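Local coordinates for MS5a (Brassica napus, PDB 6L77), which is a meiosis-related protein of cystatin-like fold, the chain here being its larger C-terminal part, and appears to enhance papain rather than act as a classical inhibitor, at residues A[31-36]-A[58-63]; A[107-112]-A[187-192]; A[124-129]-A[174-179]. All blocks are in the same frame, centred on the assembly; numbering follows the deposited sequence.

Contact 1: A[31-36]-A[58-63]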
loop_
_atom_site.group_PDB
_atom_site.type_symbol
_atom_site.label_atom_id
_atom_site.label_comp_id
_atom_site.label_asym_id
_atom_site.label_seq_id
_atom_site.Cartn_x
_atom_site.Cartn_y
_atom_site.Cartn_z
ATOM N N THR A 31 -6.241 5.798 -14.476
ATOM C CA THR A 31 -6.982 4.687 -15.055
ATOM C C THR A 31 -7.624 3.850 -13.954
ATOM O O THR A 31 -7.455 4.100 -12.756
ATOM C CB THR A 31 -6.060 3.826 -15.923
ATOM O OG1 THR A 31 -4.896 3.454 -15.163
ATOM C CG2 THR A 31 -5.617 4.587 -17.166
ATOM N N ASN A 32 -8.390 2.831 -14.382
ATOM C CA ASN A 32 -9.108 1.928 -13.476
ATOM C C ASN A 32 -8.917 0.499 -13.981
ATOM O O ASN A 32 -9.854 -0.159 -14.445
ATOM C CB ASN A 32 -10.594 2.279 -13.381
ATOM C CG ASN A 32 -10.834 3.526 -12.575
ATOM O OD1 ASN A 32 -10.927 3.471 -11.353
ATOM N ND2 ASN A 32 -10.889 4.662 -13.246
ATOM N N LEU A 33 -7.676 0.024 -13.928
ATOM C CA LEU A 33 -7.395 -1.364 -14.249
ATOM C C LEU A 33 -7.535 -2.208 -12.990
ATOM O O LEU A 33 -7.056 -1.826 -11.917
ATOM C CB LEU A 33 -5.984 -1.532 -14.817
ATOM C CG LEU A 33 -5.639 -0.806 -16.113
ATOM C CD1 LEU A 33 -4.247 -1.264 -16.535
ATOM C CD2 LEU A 33 -6.655 -1.114 -17.192
ATOM N N TYR A 34 -8.182 -3.359 -13.133
ATOM C CA TYR A 34 -8.423 -4.255 -12.012
ATOM C C TYR A 34 -7.712 -5.579 -12.245
ATOM O O TYR A 34 -7.588 -6.046 -13.381
ATOM C CB TYR A 34 -9.922 -4.508 -11.815
ATOM C CG TYR A 34 -10.709 -3.246 -11.584
ATOM C CD1 TYR A 34 -10.545 -2.506 -10.416
ATOM C CD2 TYR A 34 -11.612 -2.790 -12.532
ATOM C CE1 TYR A 34 -11.271 -1.330 -10.204
ATOM C CE2 TYR A 34 -12.346 -1.615 -12.323
ATOM C CZ TYR A 34 -12.171 -0.905 -11.163
ATOM O OH TYR A 34 -12.900 0.250 -10.967
ATOM N N LEU A 35 -7.255 -6.191 -11.157
ATOM C CA LEU A 35 -6.565 -7.467 -11.277
ATOM C C LEU A 35 -7.547 -8.549 -11.705
ATOM O O LEU A 35 -8.584 -8.761 -11.066
ATOM C CB LEU A 35 -5.902 -7.837 -9.946
ATOM C CG LEU A 35 -5.254 -9.217 -9.910
ATOM C CD1 LEU A 35 -4.107 -9.293 -10.935
ATOM C CD2 LEU A 35 -4.753 -9.537 -8.493
ATOM N N HIS A 36 -7.225 -9.238 -12.795
ATOM C CA HIS A 36 -8.026 -10.370 -13.228
ATOM C C HIS A 36 -7.407 -11.692 -12.792
ATOM O O HIS A 36 -8.078 -12.515 -12.168
ATOM C CB HIS A 36 -8.207 -10.333 -14.752
ATOM C CG HIS A 36 -8.900 -11.538 -15.310
ATOM N ND1 HIS A 36 -10.222 -11.831 -15.046
ATOM C CD2 HIS A 36 -8.455 -12.517 -16.131
ATOM C CE1 HIS A 36 -10.559 -12.943 -15.676
ATOM N NE2 HIS A 36 -9.503 -13.385 -16.335
ATOM N N ALA A 58 -4.782 -7.681 -16.301
ATOM C CA ALA A 58 -5.682 -6.676 -15.754
ATOM C C ALA A 58 -6.914 -6.561 -16.638
ATOM O O ALA A 58 -6.816 -6.668 -17.866
ATOM C CB ALA A 58 -4.995 -5.312 -15.649
ATOM N N GLU A 59 -8.069 -6.340 -16.016
ATOM C CA GLU A 59 -9.296 -6.062 -16.749
ATOM C C GLU A 59 -9.500 -4.554 -16.841
ATOM O O GLU A 59 -9.325 -3.826 -15.853
ATOM C CB GLU A 59 -10.517 -6.720 -16.086
ATOM C CG GLU A 59 -11.807 -6.445 -16.878
ATOM C CD GLU A 59 -13.028 -7.250 -16.408
ATOM O OE1 GLU A 59 -12.955 -7.979 -15.393
ATOM O OE2 GLU A 59 -14.069 -7.153 -17.085
ATOM N N ASP A 60 -9.880 -4.089 -18.036
ATOM C CA ASP A 60 -10.208 -2.686 -18.288
ATOM C C ASP A 60 -11.668 -2.615 -18.719
ATOM O O ASP A 60 -11.981 -2.775 -19.907
ATOM C CB ASP A 60 -9.293 -2.094 -19.363
ATOM C CG ASP A 60 -9.730 -0.700 -19.814
ATOM O OD1 ASP A 60 -10.525 -0.044 -19.104
ATOM O OD2 ASP A 60 -9.295 -0.277 -20.907
ATOM N N PRO A 61 -12.591 -2.376 -17.788
ATOM C CA PRO A 61 -14.018 -2.405 -18.148
ATOM C C PRO A 61 -14.423 -1.310 -19.115
ATOM O O PRO A 61 -15.481 -1.429 -19.741
ATOM C CB PRO A 61 -14.724 -2.236 -16.793
ATOM C CG PRO A 61 -13.704 -2.769 -15.774
ATOM C CD PRO A 61 -12.377 -2.301 -16.330
ATOM N N ALA A 62 -13.624 -0.242 -19.242
ATOM C CA ALA A 62 -13.995 0.832 -20.161
ATOM C C ALA A 62 -13.943 0.371 -21.611
ATOM O O ALA A 62 -14.694 0.888 -22.440
ATOM C CB ALA A 62 -13.093 2.045 -19.946
ATOM N N THR A 63 -13.069 -0.593 -21.937
ATOM C CA THR A 63 -13.004 -1.157 -23.281
ATOM C C THR A 63 -13.305 -2.647 -23.324
ATOM O O THR A 63 -13.240 -3.240 -24.408
ATOM C CB THR A 63 -11.620 -0.913 -23.903
ATOM O OG1 THR A 63 -10.643 -1.651 -23.168
ATOM C CG2 THR A 63 -11.268 0.565 -23.837
HETATM O O HOH W 1 -11.000 0.890 -16.872
HETATM O O HOH W 2 -11.751 -9.878 -13.774
#
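Tyr34 and Glu59 face each other as an antiparallel hydrogen-bonded pair at the open end of the beta hairpin made by strands 34-45 and 49-60, with strand 34-45 forming one margin of the cystatin-like sheet. The tight half of the contact is mostly backbone. Tyr34 N donates to Glu59 O over 3.0 Å in a nearly straight bond (170° at the hydrogen), and Glu59 N returns the favour to Tyr34 O at 2.7 Å. Both oxygens take a C-H as well: Ala58 CA stands 3.1 Å from Tyr34 O, while Leu33 CA leans on Glu59 O.

Leu33 adds the apolar part of this packing. With its CG anti to the carbonyl carbon (chi1 -61°), the side chain runs over toward the other strand, and its CD2 comes within 3.6 Å of Asp60 CB. Its own CB meets Ala58 CB at 4.0 Å. Tyr25 of helix 12-29 also touches Leu33, tying this buried patch to the helix that packs on the sheet.

On the solvent side the fit is looser. Tyr34 offers only the edge of its ring to Pro61, whose CG lies near the ring plane, 3.9 Å from Tyr34 CD2, and the two side chains cross at about a right angle. Pro61 sits in the turn leaving the strand, where Asp60 OD1 accepts from Ala62 N in an Asx turn, approached from above the carboxylate plane. Farther along, His36 and Glu59 bring their polar ends together through water alone: one molecule lies in the plane of the imidazole, 2.8 Å from His36 ND1, and donates to Glu59 OE1.

Contact 2: A[107-112]-A[187-192]; sequences DLPDKW and LVYIRY
Trp112 lies against Tyr189 with the face of its six-membered ring, and two parts of the tyrosine use that face. Tyr189 CB sits over it in a CH-pi contact, 3.7 Å from the ring centroid, and the tyrosine ring turns an edge toward it, the planes meeting at 57° in an edge-to-face pair. The rim of the indole follows the strand backbone: Trp112 CH2 comes 3.4 Å from Tyr189 O, and Arg191 N lies at the ring edge, 3.6 Å from CZ3. Trp112 starts out pointing its CB away from the strand; placing CG anti to the backbone N (chi1 -160°) and setting the ring across the chain brings the indole back onto it.

The far end of Tyr189 is met by Pro109, whose CG is 3.2 Å from Tyr189 OH. The same CG reaches Leu187 CD2 tip to tip at 3.6 Å, and Leu108 CD2 extends this apolar row by touching Leu187 CD1. No direct hydrogen bond joins the segments. A water does so instead, donating to Lys111 O and hydrogen-bonded to Tyr189 OH at 2.7 Å.

These residues lie on one face of the antiparallel cystatin-like sheet, where alternate residues Leu187, Tyr189 and Arg191 of strand 186-195 turn toward the 107-112 loop. The intervening Val188, Ile190 and Tyr192 pack on helix 138-150, which covers the other face.

Farther out, Asp165 and Val167 of strand 161-170 touch Trp112, and Ile207 of strand 201-212 touches Tyr189. The loop's own backbone is held at two points, Asp107 O by Arg209 and Asp110 O by Gln226. Arg191 lays its CB beside the indole but carries its guanidinium away to a salt bridge with Asp193.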
loop_
_atom_site.group_PDB
_atom_site.type_symbol
_atom_site.label_atom_id
_atom_site.label_comp_id
_atom_site.label_asym_id
_atom_site.label_seq_id
_atom_site.Cartn_x
_atom_site.Cartn_y
_atom_site.Cartn_z
ATOM N N ASP A 107 13.533 6.931 9.891
ATOM C CA ASP A 107 12.697 6.338 10.928
ATOM C C ASP A 107 11.224 6.668 10.706
ATOM O O ASP A 107 10.872 7.731 10.190
ATOM C CB ASP A 107 13.124 6.840 12.315
ATOM C CG ASP A 107 14.483 6.313 12.750
ATOM O OD1 ASP A 107 15.011 5.378 12.110
ATOM O OD2 ASP A 107 15.024 6.838 13.745
ATOM N N LEU A 108 10.336 5.707 11.102
ATOM C CA LEU A 108 8.899 5.920 11.150
ATOM C C LEU A 108 8.487 6.433 12.525
ATOM O O LEU A 108 9.114 6.090 13.534
ATOM C CB LEU A 108 8.152 4.620 10.874
ATOM C CG LEU A 108 8.121 4.089 9.448
ATOM C CD1 LEU A 108 7.596 2.661 9.450
ATOM C CD2 LEU A 108 7.249 4.976 8.588
ATOM N N PRO A 109 7.433 7.242 12.587
ATOM C CA PRO A 109 6.831 7.559 13.886
ATOM C C PRO A 109 6.261 6.302 14.528
ATOM O O PRO A 109 5.755 5.412 13.847
ATOM C CB PRO A 109 5.733 8.570 13.536
ATOM C CG PRO A 109 5.479 8.391 12.101
ATOM C CD PRO A 109 6.752 7.924 11.476
ATOM N N ASP A 110 6.354 6.223 15.854
ATOM C CA ASP A 110 5.927 5.016 16.544
ATOM C C ASP A 110 4.523 5.110 17.124
ATOM O O ASP A 110 4.023 4.113 17.655
ATOM C CB ASP A 110 6.923 4.658 17.655
ATOM C CG ASP A 110 6.989 5.703 18.740
ATOM O OD1 ASP A 110 6.790 6.898 18.433
ATOM O OD2 ASP A 110 7.243 5.327 19.906
ATOM N N LYS A 111 3.869 6.270 17.036
ATOM C CA LYS A 111 2.537 6.438 17.597
ATOM C C LYS A 111 1.672 7.261 16.655
ATOM O O LYS A 111 2.165 8.031 15.825
ATOM C CB LYS A 111 2.558 7.134 18.971
ATOM C CG LYS A 111 3.433 6.487 20.028
ATOM C CD LYS A 111 3.355 7.270 21.335
ATOM C CE LYS A 111 4.523 6.948 22.256
ATOM N NZ LYS A 111 4.656 5.491 22.540
ATOM N N TRP A 112 0.366 7.069 16.805
ATOM C CA TRP A 112 -0.626 7.946 16.203
ATOM C C TRP A 112 -0.280 9.407 16.499
ATOM O O TRP A 112 0.209 9.712 17.593
ATOM C CB TRP A 112 -2.007 7.621 16.781
ATOM C CG TRP A 112 -3.140 8.100 15.936
ATOM C CD1 TRP A 112 -3.790 9.303 16.014
ATOM C CD2 TRP A 112 -3.744 7.385 14.863
ATOM N NE1 TRP A 112 -4.769 9.372 15.046
ATOM C CE2 TRP A 112 -4.762 8.203 14.331
ATOM C CE3 TRP A 112 -3.527 6.122 14.302
ATOM C CZ2 TRP A 112 -5.556 7.796 13.257
ATOM C CZ3 TRP A 112 -4.313 5.724 13.245
ATOM C CH2 TRP A 112 -5.311 6.557 12.728
ATOM N N LEU A 187 2.452 9.944 4.601
ATOM C CA LEU A 187 2.576 9.116 5.793
ATOM C C LEU A 187 1.157 8.797 6.251
ATOM O O LEU A 187 0.377 9.713 6.531
ATOM C CB LEU A 187 3.374 9.858 6.871
ATOM C CG LEU A 187 3.814 9.163 8.151
ATOM C CD1 LEU A 187 4.730 8.014 7.839
ATOM C CD2 LEU A 187 4.525 10.152 9.058
ATOM N N VAL A 188 0.807 7.508 6.294
ATOM C CA VAL A 188 -0.576 7.082 6.501
ATOM C C VAL A 188 -0.690 6.363 7.838
ATOM O O VAL A 188 0.064 5.421 8.107
ATOM C CB VAL A 188 -1.061 6.171 5.359
ATOM C CG1 VAL A 188 -2.559 5.964 5.478
ATOM C CG2 VAL A 188 -0.701 6.769 4.004
ATOM N N TYR A 189 -1.649 6.788 8.661
ATOM C CA TYR A 189 -1.971 6.138 9.929
ATOM C C TYR A 189 -3.356 5.527 9.796
ATOM O O TYR A 189 -4.322 6.243 9.507
ATOM C CB TYR A 189 -1.965 7.138 11.089
ATOM C CG TYR A 189 -0.688 7.936 11.245
ATOM C CD1 TYR A 189 -0.487 9.113 10.529
ATOM C CD2 TYR A 189 0.304 7.532 12.136
ATOM C CE1 TYR A 189 0.668 9.861 10.693
ATOM C CE2 TYR A 189 1.465 8.269 12.297
ATOM C CZ TYR A 189 1.637 9.435 11.576
ATOM O OH TYR A 189 2.784 10.171 11.747
ATOM N N ILE A 190 -3.464 4.222 10.020
ATOM C CA ILE A 190 -4.720 3.511 9.821
ATOM C C ILE A 190 -5.083 2.801 11.110
ATOM O O ILE A 190 -4.341 1.928 11.573
ATOM C CB ILE A 190 -4.637 2.509 8.661
ATOM C CG1 ILE A 190 -4.135 3.224 7.405
ATOM C CG2 ILE A 190 -6.021 1.860 8.447
ATOM C CD1 ILE A 190 -3.899 2.314 6.200
ATOM N N ARG A 191 -6.226 3.166 11.678
ATOM C CA ARG A 191 -6.781 2.500 12.846
ATOM C C ARG A 191 -7.871 1.550 12.359
ATOM O O ARG A 191 -8.837 1.992 11.728
ATOM C CB ARG A 191 -7.332 3.535 13.829
ATOM C CG ARG A 191 -8.159 2.965 14.975
ATOM C CD ARG A 191 -7.315 2.306 16.060
ATOM N NE ARG A 191 -8.195 1.821 17.118
ATOM C CZ ARG A 191 -8.865 0.672 17.068
ATOM N NH1 ARG A 191 -9.667 0.333 18.063
ATOM N NH2 ARG A 191 -8.731 -0.140 16.028
ATOM N N TYR A 192 -7.710 0.249 12.628
ATOM C CA TYR A 192 -8.688 -0.702 12.117
ATOM C C TYR A 192 -8.895 -1.846 13.098
ATOM O O TYR A 192 -8.008 -2.174 13.894
ATOM C CB TYR A 192 -8.280 -1.235 10.735
ATOM C CG TYR A 192 -7.023 -2.095 10.694
ATOM C CD1 TYR A 192 -5.754 -1.517 10.650
ATOM C CD2 TYR A 192 -7.109 -3.484 10.662
ATOM C CE1 TYR A 192 -4.599 -2.308 10.584
ATOM C CE2 TYR A 192 -5.968 -4.277 10.604
ATOM C CZ TYR A 192 -4.714 -3.684 10.558
ATOM O OH TYR A 192 -3.575 -4.476 10.505
HETATM O O HOH W 3 3.098 10.718 14.398
#

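Contact 3: A[124-129]-A[174-179]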
loop_
_atom_site.group_PDB
_atom_site.type_symbol
_atom_site.label_atom_id
_atom_site.label_comp_id
_atom_site.label_asym_id
_atom_site.label_seq_id
_atom_site.Cartn_x
_atom_site.Cartn_y
_atom_site.Cartn_z
ATOM N N PHE A 124 1.396 19.086 8.111
ATOM C CA PHE A 124 0.131 19.086 7.366
ATOM C C PHE A 124 -0.527 17.720 7.483
ATOM O O PHE A 124 -0.128 16.773 6.805
ATOM C CB PHE A 124 0.400 19.491 5.925
ATOM C CG PHE A 124 1.220 20.726 5.845
ATOM C CD1 PHE A 124 0.704 21.928 6.314
ATOM C CD2 PHE A 124 2.531 20.684 5.409
ATOM C CE1 PHE A 124 1.459 23.084 6.293
ATOM C CE2 PHE A 124 3.301 21.829 5.389
ATOM C CZ PHE A 124 2.761 23.040 5.833
ATOM N N LEU A 125 -1.540 17.625 8.345
ATOM C CA LEU A 125 -2.207 16.365 8.655
ATOM C C LEU A 125 -3.666 16.423 8.219
ATOM O O LEU A 125 -4.339 17.436 8.412
ATOM C CB LEU A 125 -2.116 16.049 10.162
ATOM C CG LEU A 125 -0.704 15.621 10.595
ATOM C CD1 LEU A 125 0.144 16.830 10.925
ATOM C CD2 LEU A 125 -0.760 14.676 11.786
ATOM N N TYR A 126 -4.144 15.329 7.634
ATOM C CA TYR A 126 -5.481 15.262 7.050
ATOM C C TYR A 126 -6.244 14.145 7.742
ATOM O O TYR A 126 -5.929 12.966 7.545
ATOM C CB TYR A 126 -5.399 15.028 5.537
ATOM C CG TYR A 126 -4.654 16.126 4.821
ATOM C CD1 TYR A 126 -3.265 16.199 4.874
ATOM C CD2 TYR A 126 -5.333 17.110 4.110
ATOM C CE1 TYR A 126 -2.578 17.226 4.247
ATOM C CE2 TYR A 126 -4.650 18.129 3.470
ATOM C CZ TYR A 126 -3.264 18.170 3.537
ATOM O OH TYR A 126 -2.555 19.184 2.919
ATOM N N LYS A 127 -7.229 14.517 8.561
ATOM C CA LYS A 127 -8.122 13.557 9.206
ATOM C C LYS A 127 -9.184 13.142 8.197
ATOM O O LYS A 127 -10.084 13.929 7.867
ATOM C CB LYS A 127 -8.784 14.152 10.449
ATOM C CG LYS A 127 -7.843 14.653 11.529
ATOM C CD LYS A 127 -8.637 15.096 12.767
ATOM C CE LYS A 127 -7.799 15.928 13.731
ATOM N NZ LYS A 127 -8.555 16.322 14.959
HETATM N N MSE A 128 -9.094 11.908 7.724
HETATM C CA MSE A 128 -9.964 11.442 6.648
HETATM C C MSE A 128 -11.347 11.074 7.156
HETATM O O MSE A 128 -11.506 10.641 8.297
HETATM C CB MSE A 128 -9.338 10.244 5.934
HETATM C CG MSE A 128 -8.059 10.583 5.168
HETATM SE SE MSE A 128 -8.275 12.196 4.033
HETATM C CE MSE A 128 -6.434 12.292 3.336
ATOM N N GLN A 129 -12.347 11.285 6.305
ATOM C CA GLN A 129 -13.711 10.858 6.566
ATOM C C GLN A 129 -13.918 9.481 5.941
ATOM O O GLN A 129 -13.192 9.081 5.036
ATOM C CB GLN A 129 -14.714 11.868 5.987
ATOM C CG GLN A 129 -16.139 11.720 6.502
ATOM C CD GLN A 129 -17.184 11.799 5.393
ATOM O OE1 GLN A 129 -17.786 10.786 5.014
ATOM N NE2 GLN A 129 -17.405 13.006 4.872
ATOM N N VAL A 174 -1.287 20.972 0.827
ATOM C CA VAL A 174 -1.967 20.773 -0.456
ATOM C C VAL A 174 -3.447 20.498 -0.207
ATOM O O VAL A 174 -3.851 20.188 0.926
ATOM C CB VAL A 174 -1.319 19.625 -1.265
ATOM C CG1 VAL A 174 0.147 19.941 -1.546
ATOM C CG2 VAL A 174 -1.447 18.294 -0.531
ATOM N N PRO A 175 -4.289 20.603 -1.246
ATOM C CA PRO A 175 -5.709 20.257 -1.063
ATOM C C PRO A 175 -5.866 18.781 -0.731
ATOM O O PRO A 175 -5.086 17.933 -1.169
ATOM C CB PRO A 175 -6.346 20.593 -2.422
ATOM C CG PRO A 175 -5.420 21.574 -3.053
ATOM C CD PRO A 175 -4.044 21.133 -2.601
ATOM N N ARG A 176 -6.913 18.481 0.041
ATOM C CA ARG A 176 -7.199 17.098 0.423
ATOM C C ARG A 176 -7.301 16.188 -0.797
ATOM O O ARG A 176 -6.835 15.047 -0.764
ATOM C CB ARG A 176 -8.494 17.058 1.238
ATOM C CG ARG A 176 -8.987 15.667 1.660
ATOM C CD ARG A 176 -10.206 15.869 2.589
ATOM N NE ARG A 176 -9.733 16.448 3.843
ATOM C CZ ARG A 176 -9.918 15.902 5.036
ATOM N NH1 ARG A 176 -10.638 14.790 5.151
ATOM N NH2 ARG A 176 -9.394 16.476 6.112
ATOM N N GLU A 177 -7.903 16.677 -1.886
ATOM C CA GLU A 177 -8.032 15.854 -3.086
ATOM C C GLU A 177 -6.668 15.409 -3.604
ATOM O O GLU A 177 -6.511 14.276 -4.081
ATOM C CB GLU A 177 -8.790 16.623 -4.173
ATOM C CG GLU A 177 -10.080 17.272 -3.704
ATOM C CD GLU A 177 -9.859 18.674 -3.160
ATOM O OE1 GLU A 177 -9.795 19.628 -3.971
ATOM O OE2 GLU A 177 -9.722 18.817 -1.931
ATOM N N THR A 178 -5.670 16.291 -3.528
ATOM C CA THR A 178 -4.316 15.924 -3.936
ATOM C C THR A 178 -3.750 14.831 -3.045
ATOM O O THR A 178 -3.084 13.907 -3.528
ATOM C CB THR A 178 -3.420 17.161 -3.898
ATOM O OG1 THR A 178 -3.930 18.127 -4.823
ATOM C CG2 THR A 178 -1.985 16.809 -4.266
ATOM N N VAL A 179 -4.004 14.917 -1.737
ATOM C CA VAL A 179 -3.488 13.900 -0.824
ATOM C C VAL A 179 -4.009 12.522 -1.202
ATOM O O VAL A 179 -3.284 11.522 -1.123
ATOM C CB VAL A 179 -3.854 14.267 0.625
ATOM C CG1 VAL A 179 -3.323 13.233 1.591
ATOM C CG2 VAL A 179 -3.287 15.652 0.982
#
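Tyr126 and Arg176 supply the hydrogen bonds that join these two segments, one reaching in each direction. The phenol OH of Tyr126 donates to Val174 O at 2.6 Å, tilted only slightly from the carbonyl plane. Arg176 answers by gripping Lys127 O end-on with both terminal nitrogens, NH1 at 2.9 Å and NH2 at 3.2 Å. That oxygen lies in the guanidinium plane, yet the two donors come to it from the same side, well above the plane of its carbonyl. After an extended start, the arginine bends at chi3 (-69°), which turns its guanidinium toward the strand, and Asp132 also meets NH1 in a salt bridge, likely offsetting part of its charge. The selenium of the selenomethionine Met128 lies over a face of the Arg176 guanidinium, the two side chains sliding past each other in opposite directions.

Apolar packing fills in between. Val179 CG2 sits almost over the centre of the Tyr126 ring, 3.6 Å from its centroid and 11° off the normal, a well-centred CH-pi contact. Its other methyl, CG1, meets Met128 CE at 3.7 Å. An alanine in place of Tyr126 would take away the ring and its hydroxyl, and would be likely to leave Val174 O without this donor and open a gap beneath Val179 CG2.

Val179 also touches Val168 and Thr170 of strand 161-170, the neighbour of strand 124-127. The first turn of helix 176-181, in the connection between strands 161-170 and 186-195, thus packs over the margin of the antiparallel cystatin-like sheet.

One antiparallel sheet runs through all three contacts. Contact 1 lies at one margin and contact 3 at the other, where strands 34-45 and 124-127 are outermost; the centres of the two contacts are 27 Å apart. Contact 2 is on an inner strand, on the opposite side of the chain's centre from contact 1 and about 31 Å from it, centre to centre. Contacts 2 and 3 are closer neighbours: their centres are 15 Å apart and their nearest atoms about 5 Å, without touching. Helix 176-181 leads directly into strand 186-195, and both segments of contact 3 fall between those of contact 2 in sequence. None of the three contacts involves a bound ligand.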